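Local coordinates for protein esterase D (PDB 3DKR) that is an alpha/beta hydrolase that probably cleaves carboxylic esters by means of a catalytic triad, at residues Ala83-Met88 with Glu112-Ile117. Numbering follows the deposited sequence.
Sequences AAVAHM and ETLPGI
Val-85 reaches out from helix 74-89 and meets two aliphatic side chains, Ile-117 and Leu-114, in a purely apolar contact that buries about 116 Å² between the two segments. The tighter of the two meetings is with Ile-117. Val-85 CG1 lies 3.8 Å from Ile-117 CD1 and 3.9 Å from Ile-117 CG1, which means that one methyl rests against the last two carbons of the isoleucine chain, and the two side chains cross at about a right angle. In Ile-117 the CG1 branch is anti to the carbonyl carbon (chi1 -55°), and the extended chi2 of 167° carries CD1 out to the valine, although its CB leaves the backbone across the line to the helix rather than straight at it. Leu-114 makes the looser approach, its CD1 standing 4.4 Å from Val-85 CB.

In the alpha/beta-hydrolase fold, strand 94-99, helix 101-113 and the parallel neighbouring strand 119-122 form a beta-alpha-beta crossover, and the chain from Leu-114 to Ile-117 is its return leg, leading from the helix toward strand 119-122. The contact ties this leg to the C-terminal half of the preceding helix, 74-89, away from the predicted catalytic residues. Leu-114 is the first residue to leave helical geometry.

Strand 94-99 supplies a common floor: Val-85 and Ile-117 both touch Val-97, and both are buried. Leu-114, partly exposed, also packs on Trp-78 and Ser-82, earlier in the same helix as Val-85.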
ATOM      1  N   ALA A  83      -0.145  -4.525  13.481  1.00 15.96           N
ATOM      2  CA  ALA A  83       1.061  -4.706  14.291  1.00 16.11           C
ATOM      3  C   ALA A  83       2.133  -3.676  13.941  1.00 16.13           C
ATOM      4  O   ALA A  83       2.862  -3.171  14.815  1.00 16.77           O
ATOM      5  CB  ALA A  83       1.619  -6.134  14.111  1.00 17.34           C
ATOM      6  N   ALA A  84       2.241  -3.364  12.656  1.00 15.53           N
ATOM      7  CA  ALA A  84       3.236  -2.412  12.202  1.00 15.53           C
ATOM      8  C   ALA A  84       2.910  -1.026  12.747  1.00 15.81           C
ATOM      9  O   ALA A  84       3.797  -0.291  13.166  1.00 16.18           O
ATOM     10  CB  ALA A  84       3.292  -2.388  10.677  1.00 16.32           C
ATOM     11  N   VAL A  85       1.637  -0.655  12.698  1.00 15.25           N
ATOM     12  CA  VAL A  85       1.206   0.635  13.268  1.00 15.93           C
ATOM     13  C   VAL A  85       1.545   0.689  14.776  1.00 15.82           C
ATOM     14  O   VAL A  85       2.145   1.654  15.253  1.00 15.53           O
ATOM     15  CB  VAL A  85      -0.290   0.870  13.025  1.00 16.05           C
ATOM     16  CG1 VAL A  85      -0.804   2.047  13.873  1.00 17.32           C
ATOM     17  CG2 VAL A  85      -0.558   1.104  11.535  1.00 16.43           C
ATOM     18  N   ALA A  86       1.192  -0.362  15.523  1.00 16.04           N
ATOM     19  CA  ALA A  86       1.458  -0.369  16.969  1.00 15.74           C
ATOM     20  C   ALA A  86       2.946  -0.252  17.296  1.00 16.88           C
ATOM     21  O   ALA A  86       3.344   0.426  18.250  1.00 16.20           O
ATOM     22  CB  ALA A  86       0.885  -1.628  17.599  1.00 16.79           C
ATOM     23  N   HIS A  87       3.774  -0.909  16.493  1.00 16.37           N
ATOM     24  CA  HIS A  87       5.234  -0.859  16.638  1.00 16.79           C
ATOM     25  C   HIS A  87       5.725   0.589  16.632  1.00 16.40           C
ATOM     26  O   HIS A  87       6.600   0.974  17.414  1.00 17.01           O
ATOM     27  CB  HIS A  87       5.869  -1.641  15.479  1.00 17.52           C
ATOM     28  CG  HIS A  87       7.360  -1.597  15.452  1.00 18.22           C
ATOM     29  ND1 HIS A  87       8.141  -2.318  16.336  1.00 22.88           N
ATOM     30  CD2 HIS A  87       8.220  -0.942  14.633  1.00 19.84           C
ATOM     31  CE1 HIS A  87       9.418  -2.097  16.065  1.00 23.56           C
ATOM     32  NE2 HIS A  87       9.491  -1.268  15.036  1.00 21.52           N
ATOM     33  N   MET A  88       5.125   1.392  15.756  1.00 15.36           N
ATOM     34  CA  MET A  88       5.565   2.755  15.515  1.00 15.97           C
ATOM     35  C   MET A  88       4.898   3.733  16.483  1.00 15.98           C
ATOM     36  O   MET A  88       5.564   4.657  16.971  1.00 16.03           O
ATOM     37  CB  MET A  88       5.321   3.151  14.059  1.00 16.20           C
ATOM     38  CG  MET A  88       6.169   2.344  13.051  1.00 16.86           C
ATOM     39  SD  MET A  88       7.949   2.583  13.267  1.00 15.98           S
ATOM     40  CE  MET A  88       8.230   3.975  12.182  1.00 17.64           C
ATOM     41  N   GLU A 112      -9.494   4.392  10.111  1.00 16.31           N
ATOM     42  CA  GLU A 112     -10.868   4.181  10.580  1.00 16.12           C
ATOM     43  C   GLU A 112     -10.958   3.579  11.986  1.00 16.78           C
ATOM     44  O   GLU A 112     -11.892   3.887  12.731  1.00 18.11           O
ATOM     45  CB  GLU A 112     -11.599   3.226   9.635  1.00 16.14           C
ATOM     46  CG  GLU A 112     -11.849   3.750   8.229  1.00 15.77           C
ATOM     47  CD  GLU A 112     -12.305   2.665   7.223  1.00 15.75           C
ATOM     48  OE1 GLU A 112     -12.289   1.456   7.556  1.00 17.53           O
ATOM     49  OE2 GLU A 112     -12.705   3.066   6.096  1.00 16.86           O
ATOM     50  N   THR A 113     -10.062   2.650  12.316  1.00 17.24           N
ATOM     51  CA  THR A 113     -10.296   1.754  13.467  1.00 17.60           C
ATOM     52  C   THR A 113      -9.192   1.650  14.526  1.00 18.31           C
ATOM     53  O   THR A 113      -9.442   1.090  15.603  1.00 18.70           O
ATOM     54  CB  THR A 113     -10.619   0.314  12.992  1.00 18.24           C
ATOM     55  OG1 THR A 113      -9.448  -0.293  12.449  1.00 18.74           O
ATOM     56  CG2 THR A 113     -11.740   0.311  11.954  1.00 18.63           C
ATOM     57  N   LEU A 114      -7.979   2.119  14.215  1.00 17.85           N
ATOM     58  CA  LEU A 114      -6.854   1.970  15.146  1.00 18.13           C
ATOM     59  C   LEU A 114      -6.539   3.300  15.806  1.00 18.71           C
ATOM     60  O   LEU A 114      -6.701   4.362  15.186  1.00 17.75           O
ATOM     61  CB  LEU A 114      -5.620   1.449  14.414  1.00 18.15           C
ATOM     62  CG  LEU A 114      -5.737   0.047  13.825  1.00 18.98           C
ATOM     63  CD1 LEU A 114      -4.466  -0.362  13.071  1.00 18.58           C
ATOM     64  CD2 LEU A 114      -6.078  -0.999  14.885  1.00 20.05           C
ATOM     65  N   PRO A 115      -6.067   3.254  17.059  1.00 19.57           N
ATOM     66  CA  PRO A 115      -5.787   4.497  17.771  1.00 19.54           C
ATOM     67  C   PRO A 115      -4.413   5.096  17.491  1.00 18.91           C
ATOM     68  O   PRO A 115      -3.501   4.395  17.047  1.00 19.51           O
ATOM     69  CB  PRO A 115      -5.849   4.058  19.232  1.00 19.81           C
ATOM     70  CG  PRO A 115      -5.350   2.689  19.217  1.00 19.90           C
ATOM     71  CD  PRO A 115      -5.805   2.076  17.912  1.00 19.90           C
ATOM     72  N   GLY A 116      -4.267   6.384  17.792  1.00 19.15           N
ATOM     73  CA  GLY A 116      -2.960   7.012  17.872  1.00 18.82           C
ATOM     74  C   GLY A 116      -2.341   7.418  16.545  1.00 18.00           C
ATOM     75  O   GLY A 116      -1.169   7.750  16.505  1.00 18.41           O
ATOM     76  N   ILE A 117      -3.116   7.405  15.459  1.00 17.23           N
ATOM     77  CA  ILE A 117      -2.580   7.776  14.138  1.00 16.57           C
ATOM     78  C   ILE A 117      -2.905   9.227  13.753  1.00 16.74           C
ATOM     79  O   ILE A 117      -4.063   9.640  13.751  1.00 16.87           O
ATOM     80  CB  ILE A 117      -3.100   6.833  13.026  1.00 16.89           C
ATOM     81  CG1 ILE A 117      -2.799   5.371  13.371  1.00 17.22           C
ATOM     82  CG2 ILE A 117      -2.466   7.212  11.678  1.00 16.75           C
ATOM     83  CD1 ILE A 117      -3.544   4.339  12.483  1.00 16.84           C
TER